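Local coordinates for protein methyltransferase (Thermus thermophilus, PDB 1WS6) that probably transfers a methyl group from S-adenosylmethionine to its substrate, as expected of a methyltransferase with a Rossmann-like fold, at residues V2-G6 and G7-G11; L68-D72 and P73-R77. One frame throughout, in Å; residues are numbered along the deposited sequence.

Two short-range contacts show how consecutive residues lock local turns at two places in a Rossmann-like methyltransferase. Interaction 1 comes first along the chain, in the loop of the N-terminal hairpin between strands 2-3 and 13-14, and rests on helix 54-61. Interaction 2 follows at 68-77, where strand 65-69 of the seven-stranded mixed sheet hands over to helix 73-86. Their centres are 21 Å apart and their nearest atoms about 9 Å, so they do not touch. One shapes a hairpin outside the main sheet, the other a strand-to-helix turn of its parallel part, with the glycine-rich segment around Gly51, Gly53 and Gly56 close to both.

Interaction 1. Residues V2-G6 and G7-G11; sequences VRILG and GKARG
Arg3 reaches across the loop to Gly11, its aliphatic chain running alongside the glycine carbonyl before the guanidinium closes on it. CG stands beside the backbone N of Arg3 (chi1 -61°) and the chain is extended from there to NE, which carries CD to 3.3 Å from Gly11 O. NH1 then donates to Gly11 O at 2.9 Å, approaching almost in line with the C=O bond, while the oxygen sits at the guanidinium edge, 21° out of its plane, and the N-H is bent away from a straight line. Gly11 is held at its other end too: its N gives a straight bond of 2.9 Å to Ile4 O (164° at the hydrogen).

Ile4 points its branched carbon at the opposing backbone. CB lies 3.2 Å from Ala9 O, and the two branches spread across the line of approach and lead on away from that oxygen, CG1 coming to 4.0 Å from Ala9 CB. With an alanine here, both branches would go, and the methyl of Ala9 would probably lose an apolar neighbour, with a gap opening towards Leu57 of helix 54-61. Arg10 works differently: its extended chain passes Leu5 O with CG at 3.5 Å, and its CB packs on the CA of Gly6.

Between these side chains the backbone folds as a type I turn, Arg10 N bonding to Gly7 O at 3.0 Å; Gly7, which opens the turn, and Gly11, which follows it, both adopt positive phi.

The turn lies in the loop of a hairpin whose arms are strands 2-3 and 13-14, and Ile4 also pairs through its backbone with Val12. Helix 54-61 supports it: Glu58 accepts from the N atoms of Leu5 and Gly6, Ser61 OG bonds to Gly6 O and Ala9 N, and Leu57 packs on the side chain of Ile4.

Interaction 2. Residues L68-D72 and P73-R77; sequences LVEKD and PEAVR
A capped helix start follows strand 65-69, and Asp72 is its N-cap, gripping Glu74 through the side chain and Val76 through the backbone. CG of Asp72 is anti to the backbone N (chi1 180°), which turns the carboxylate over the first helical residues; OD2 accepts from Glu74 N at 2.9 Å, the donor lying well above the carboxylate plane (58°). Asp72 O takes Val76 N at 2.8 Å, the first regular turn of helix 73-86.

This is the strand-turn-helix step of a beta-alpha-beta unit that continues into strand 91-93. In class I methyltransferases an acidic residue at the end of the second strand commonly binds the ribose hydroxyls of the cofactor, and Glu70 is placed consistently with that role, its side chain also touching the glycine-rich segment. Its CG, anti to the backbone N, rests 3.6 Å from Ala75 CB and 3.9 Å from Val76 CG2, the glutamate and valine side chains running antiparallel as they pass. The bend at chi2 (56°) then brings OE1 back to accept from Asp72 N at 2.9 Å, tying the acidic side chain to the residue that caps the helix. A water donates to Asp72 OD1 and, weakly, to Glu74 OE2, bridging two neighbouring carboxylates.

Interaction 1. Residues V2-G6 and G7-G11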
ATOM      1  N   VAL A   2     -11.877  -2.978  10.638  1.00 33.37           N
ATOM      2  CA  VAL A   2     -10.532  -3.477  10.380  1.00 29.16           C
ATOM      3  C   VAL A   2      -9.578  -2.855  11.392  1.00 27.31           C
ATOM      4  O   VAL A   2      -9.712  -1.687  11.748  1.00 26.58           O
ATOM      5  CB  VAL A   2     -10.058  -3.143   8.940  1.00 29.12           C
ATOM      6  CG1 VAL A   2     -11.134  -3.530   7.934  1.00 26.13           C
ATOM      7  CG2 VAL A   2      -9.707  -1.679   8.824  1.00 29.49           C
ATOM      8  N   ARG A   3      -8.619  -3.644  11.861  1.00 25.94           N
ATOM      9  CA  ARG A   3      -7.665  -3.167  12.852  1.00 24.75           C
ATOM     10  C   ARG A   3      -6.222  -3.282  12.391  1.00 25.47           C
ATOM     11  O   ARG A   3      -5.888  -4.116  11.542  1.00 24.69           O
ATOM     12  CB  ARG A   3      -7.811  -3.962  14.154  1.00 24.99           C
ATOM     13  CG  ARG A   3      -9.172  -3.862  14.831  1.00 26.25           C
ATOM     14  CD  ARG A   3      -9.277  -4.801  16.030  1.00 25.39           C
ATOM     15  NE  ARG A   3     -10.604  -4.762  16.643  1.00 25.96           N
ATOM     16  CZ  ARG A   3     -11.098  -3.715  17.301  1.00 27.03           C
ATOM     17  NH1 ARG A   3     -10.379  -2.613  17.448  1.00 27.19           N
ATOM     18  NH2 ARG A   3     -12.324  -3.760  17.802  1.00 28.70           N
ATOM     19  N   ILE A   4      -5.373  -2.425  12.954  1.00 24.03           N
ATOM     20  CA  ILE A   4      -3.953  -2.463  12.669  1.00 21.55           C
ATOM     21  C   ILE A   4      -3.563  -3.810  13.277  1.00 21.99           C
ATOM     22  O   ILE A   4      -4.011  -4.142  14.367  1.00 21.70           O
ATOM     23  CB  ILE A   4      -3.201  -1.335  13.413  1.00 21.66           C
ATOM     24  CG1 ILE A   4      -3.670   0.037  12.913  1.00 21.51           C
ATOM     25  CG2 ILE A   4      -1.693  -1.504  13.233  1.00 21.32           C
ATOM     26  CD1 ILE A   4      -3.448   0.272  11.425  1.00 19.94           C
ATOM     27  N   LEU A   5      -2.749  -4.589  12.580  1.00 22.03           N
ATOM     28  CA  LEU A   5      -2.345  -5.898  13.084  1.00 22.97           C
ATOM     29  C   LEU A   5      -1.147  -5.915  14.026  1.00 21.99           C
ATOM     30  O   LEU A   5      -1.111  -6.716  14.955  1.00 22.91           O
ATOM     31  CB  LEU A   5      -2.077  -6.849  11.911  1.00 23.46           C
ATOM     32  CG  LEU A   5      -3.300  -7.626  11.425  1.00 26.31           C
ATOM     33  CD1 LEU A   5      -4.587  -6.868  11.746  1.00 28.40           C
ATOM     34  CD2 LEU A   5      -3.163  -7.871   9.935  1.00 27.76           C
ATOM     35  N   GLY A   6      -0.167  -5.047  13.795  1.00 20.83           N
ATOM     36  CA  GLY A   6       1.007  -5.028  14.655  1.00 21.04           C
ATOM     37  C   GLY A   6       1.647  -3.662  14.821  1.00 21.19           C
ATOM     38  O   GLY A   6       1.110  -2.653  14.362  1.00 22.46           O
ATOM     39  N   GLY A   7       2.794  -3.620  15.487  1.00 20.61           N
ATOM     40  CA  GLY A   7       3.474  -2.356  15.679  1.00 19.93           C
ATOM     41  C   GLY A   7       2.838  -1.429  16.697  1.00 20.18           C
ATOM     42  O   GLY A   7       1.946  -1.826  17.444  1.00 20.06           O
ATOM     43  N   LYS A   8       3.298  -0.180  16.709  1.00 19.76           N
ATOM     44  CA  LYS A   8       2.828   0.833  17.643  1.00 22.62           C
ATOM     45  C   LYS A   8       1.322   1.048  17.773  1.00 21.98           C
ATOM     46  O   LYS A   8       0.852   1.475  18.830  1.00 21.20           O
ATOM     47  CB  LYS A   8       3.510   2.169  17.329  1.00 25.96           C
ATOM     48  CG  LYS A   8       4.955   2.229  17.816  1.00 31.49           C
ATOM     49  CD  LYS A   8       5.720   3.432  17.267  1.00 35.39           C
ATOM     50  CE  LYS A   8       6.088   3.232  15.797  1.00 38.39           C
ATOM     51  NZ  LYS A   8       6.888   4.362  15.235  1.00 41.04           N
ATOM     52  N   ALA A   9       0.565   0.756  16.718  1.00 21.80           N
ATOM     53  CA  ALA A   9      -0.883   0.947  16.756  1.00 21.18           C
ATOM     54  C   ALA A   9      -1.676  -0.364  16.746  1.00 20.92           C
ATOM     55  O   ALA A   9      -2.871  -0.380  16.450  1.00 19.44           O
ATOM     56  CB  ALA A   9      -1.315   1.830  15.590  1.00 21.41           C
ATOM     57  N   ARG A  10      -1.004  -1.458  17.090  1.00 22.02           N
ATOM     58  CA  ARG A  10      -1.616  -2.785  17.137  1.00 22.32           C
ATOM     59  C   ARG A  10      -2.981  -2.814  17.816  1.00 22.63           C
ATOM     60  O   ARG A  10      -3.126  -2.395  18.966  1.00 23.17           O
ATOM     61  CB  ARG A  10      -0.672  -3.741  17.857  1.00 25.23           C
ATOM     62  CG  ARG A  10      -1.189  -5.152  18.070  1.00 28.03           C
ATOM     63  CD  ARG A  10      -0.065  -6.002  18.632  1.00 31.05           C
ATOM     64  NE  ARG A  10      -0.411  -7.409  18.807  1.00 35.27           N
ATOM     65  CZ  ARG A  10      -1.065  -7.895  19.854  1.00 39.00           C
ATOM     66  NH1 ARG A  10      -1.454  -7.089  20.838  1.00 41.38           N
ATOM     67  NH2 ARG A  10      -1.321  -9.194  19.923  1.00 40.73           N
ATOM     68  N   GLY A  11      -3.984  -3.301  17.091  1.00 22.77           N
ATOM     69  CA  GLY A  11      -5.319  -3.407  17.645  1.00 21.27           C
ATOM     70  C   GLY A  11      -6.285  -2.269  17.375  1.00 22.89           C
ATOM     71  O   GLY A  11      -7.494  -2.453  17.489  1.00 24.14           O
TER

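Interaction 2. Residues L68-D72 and P73-R77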
ATOM      1  N   LEU A  68       1.054   7.902   1.832  1.00 17.25           N
ATOM      2  CA  LEU A  68      -0.203   7.415   1.287  1.00 16.58           C
ATOM      3  C   LEU A  68      -0.840   8.434   0.360  1.00 17.77           C
ATOM      4  O   LEU A  68      -1.074   9.579   0.752  1.00 17.24           O
ATOM      5  CB  LEU A  68      -1.171   7.100   2.421  1.00 17.10           C
ATOM      6  CG  LEU A  68      -0.769   5.985   3.393  1.00 20.92           C
ATOM      7  CD1 LEU A  68       0.435   6.392   4.229  1.00 19.28           C
ATOM      8  CD2 LEU A  68      -1.952   5.676   4.292  1.00 22.70           C
ATOM      9  N   VAL A  69      -1.113   8.025  -0.875  1.00 16.01           N
ATOM     10  CA  VAL A  69      -1.743   8.930  -1.813  1.00 15.55           C
ATOM     11  C   VAL A  69      -3.113   8.363  -2.177  1.00 14.89           C
ATOM     12  O   VAL A  69      -3.249   7.177  -2.462  1.00 16.08           O
ATOM     13  CB  VAL A  69      -0.816   9.198  -3.053  1.00 15.29           C
ATOM     14  CG1 VAL A  69       0.233   8.136  -3.160  1.00 16.13           C
ATOM     15  CG2 VAL A  69      -1.630   9.305  -4.324  1.00 14.04           C
ATOM     16  N   GLU A  70      -4.130   9.223  -2.112  1.00 15.08           N
ATOM     17  CA  GLU A  70      -5.527   8.858  -2.376  1.00 16.37           C
ATOM     18  C   GLU A  70      -6.259  10.075  -2.952  1.00 16.40           C
ATOM     19  O   GLU A  70      -6.130  11.182  -2.438  1.00 18.23           O
ATOM     20  CB  GLU A  70      -6.184   8.391  -1.062  1.00 15.14           C
ATOM     21  CG  GLU A  70      -7.696   8.283  -1.099  1.00 16.95           C
ATOM     22  CD  GLU A  70      -8.193   7.372  -2.191  1.00 19.00           C
ATOM     23  OE1 GLU A  70      -9.248   7.679  -2.786  1.00 23.82           O
ATOM     24  OE2 GLU A  70      -7.541   6.344  -2.464  1.00 20.99           O
ATOM     25  N   LYS A  71      -7.033   9.866  -4.010  1.00 17.57           N
ATOM     26  CA  LYS A  71      -7.730  10.960  -4.692  1.00 19.26           C
ATOM     27  C   LYS A  71      -9.100  11.355  -4.176  1.00 20.58           C
ATOM     28  O   LYS A  71      -9.473  12.518  -4.247  1.00 20.84           O
ATOM     29  CB  LYS A  71      -7.883  10.618  -6.170  1.00 21.24           C
ATOM     30  CG  LYS A  71      -8.703   9.360  -6.406  1.00 20.26           C
ATOM     31  CD  LYS A  71      -8.935   9.116  -7.880  1.00 22.57           C
ATOM     32  CE  LYS A  71      -9.256   7.651  -8.144  1.00 20.79           C
ATOM     33  NZ  LYS A  71     -10.399   7.174  -7.304  1.00 27.27           N
ATOM     34  N   ASP A  72      -9.853  10.378  -3.690  1.00 22.67           N
ATOM     35  CA  ASP A  72     -11.203  10.588  -3.186  1.00 24.83           C
ATOM     36  C   ASP A  72     -11.232  11.378  -1.879  1.00 27.28           C
ATOM     37  O   ASP A  72     -10.859  10.865  -0.820  1.00 27.76           O
ATOM     38  CB  ASP A  72     -11.875   9.223  -2.994  1.00 25.35           C
ATOM     39  CG  ASP A  72     -13.294   9.327  -2.463  1.00 27.80           C
ATOM     40  OD1 ASP A  72     -13.905   8.263  -2.231  1.00 29.32           O
ATOM     41  OD2 ASP A  72     -13.800  10.455  -2.277  1.00 27.81           O
ATOM     42  N   PRO A  73     -11.689  12.640  -1.934  1.00 27.96           N
ATOM     43  CA  PRO A  73     -11.756  13.473  -0.731  1.00 29.64           C
ATOM     44  C   PRO A  73     -12.437  12.779   0.452  1.00 30.03           C
ATOM     45  O   PRO A  73     -12.090  13.032   1.602  1.00 29.22           O
ATOM     46  CB  PRO A  73     -12.497  14.725  -1.209  1.00 28.75           C
ATOM     47  CG  PRO A  73     -13.227  14.265  -2.437  1.00 29.45           C
ATOM     48  CD  PRO A  73     -12.242  13.354  -3.092  1.00 27.75           C
ATOM     49  N   GLU A  74     -13.397  11.904   0.170  1.00 32.12           N
ATOM     50  CA  GLU A  74     -14.079  11.169   1.235  1.00 33.52           C
ATOM     51  C   GLU A  74     -13.081  10.262   1.934  1.00 32.11           C
ATOM     52  O   GLU A  74     -12.891  10.339   3.146  1.00 32.24           O
ATOM     53  CB  GLU A  74     -15.199  10.297   0.676  1.00 37.71           C
ATOM     54  CG  GLU A  74     -16.548  10.970   0.575  1.00 45.22           C
ATOM     55  CD  GLU A  74     -17.679   9.997   0.866  1.00 48.84           C
ATOM     56  OE1 GLU A  74     -18.860  10.368   0.667  1.00 50.13           O
ATOM     57  OE2 GLU A  74     -17.377   8.863   1.306  1.00 49.19           O
ATOM     58  N   ALA A  75     -12.453   9.392   1.152  1.00 30.40           N
ATOM     59  CA  ALA A  75     -11.471   8.465   1.683  1.00 28.58           C
ATOM     60  C   ALA A  75     -10.382   9.238   2.408  1.00 27.19           C
ATOM     61  O   ALA A  75      -9.935   8.831   3.479  1.00 27.91           O
ATOM     62  CB  ALA A  75     -10.863   7.638   0.553  1.00 28.05           C
ATOM     63  N   VAL A  76      -9.957  10.356   1.829  1.00 24.92           N
ATOM     64  CA  VAL A  76      -8.910  11.157   2.449  1.00 24.74           C
ATOM     65  C   VAL A  76      -9.360  11.658   3.816  1.00 25.61           C
ATOM     66  O   VAL A  76      -8.574  11.714   4.761  1.00 24.56           O
ATOM     67  CB  VAL A  76      -8.519  12.362   1.571  1.00 22.33           C
ATOM     68  CG1 VAL A  76      -7.559  13.268   2.324  1.00 21.13           C
ATOM     69  CG2 VAL A  76      -7.867  11.871   0.292  1.00 22.20           C
ATOM     70  N   ARG A  77     -10.631  12.020   3.909  1.00 26.61           N
ATOM     71  CA  ARG A  77     -11.194  12.509   5.154  1.00 27.61           C
ATOM     72  C   ARG A  77     -11.046  11.396   6.179  1.00 26.28           C
ATOM     73  O   ARG A  77     -10.533  11.614   7.267  1.00 25.57           O
ATOM     74  CB  ARG A  77     -12.667  12.861   4.946  1.00 32.73           C
ATOM     75  CG  ARG A  77     -13.335  13.536   6.126  1.00 40.41           C
ATOM     76  CD  ARG A  77     -14.731  14.029   5.749  1.00 46.93           C
ATOM     77  NE  ARG A  77     -15.294  14.889   6.788  1.00 53.97           N
ATOM     78  CZ  ARG A  77     -16.386  15.641   6.641  1.00 57.30           C
ATOM     79  NH1 ARG A  77     -17.050  15.646   5.488  1.00 59.28           N
ATOM     80  NH2 ARG A  77     -16.810  16.402   7.646  1.00 57.87           N
TER
HETATM   81  O   HOH W   1     -16.241   7.660  -1.586  1.00 30.84           O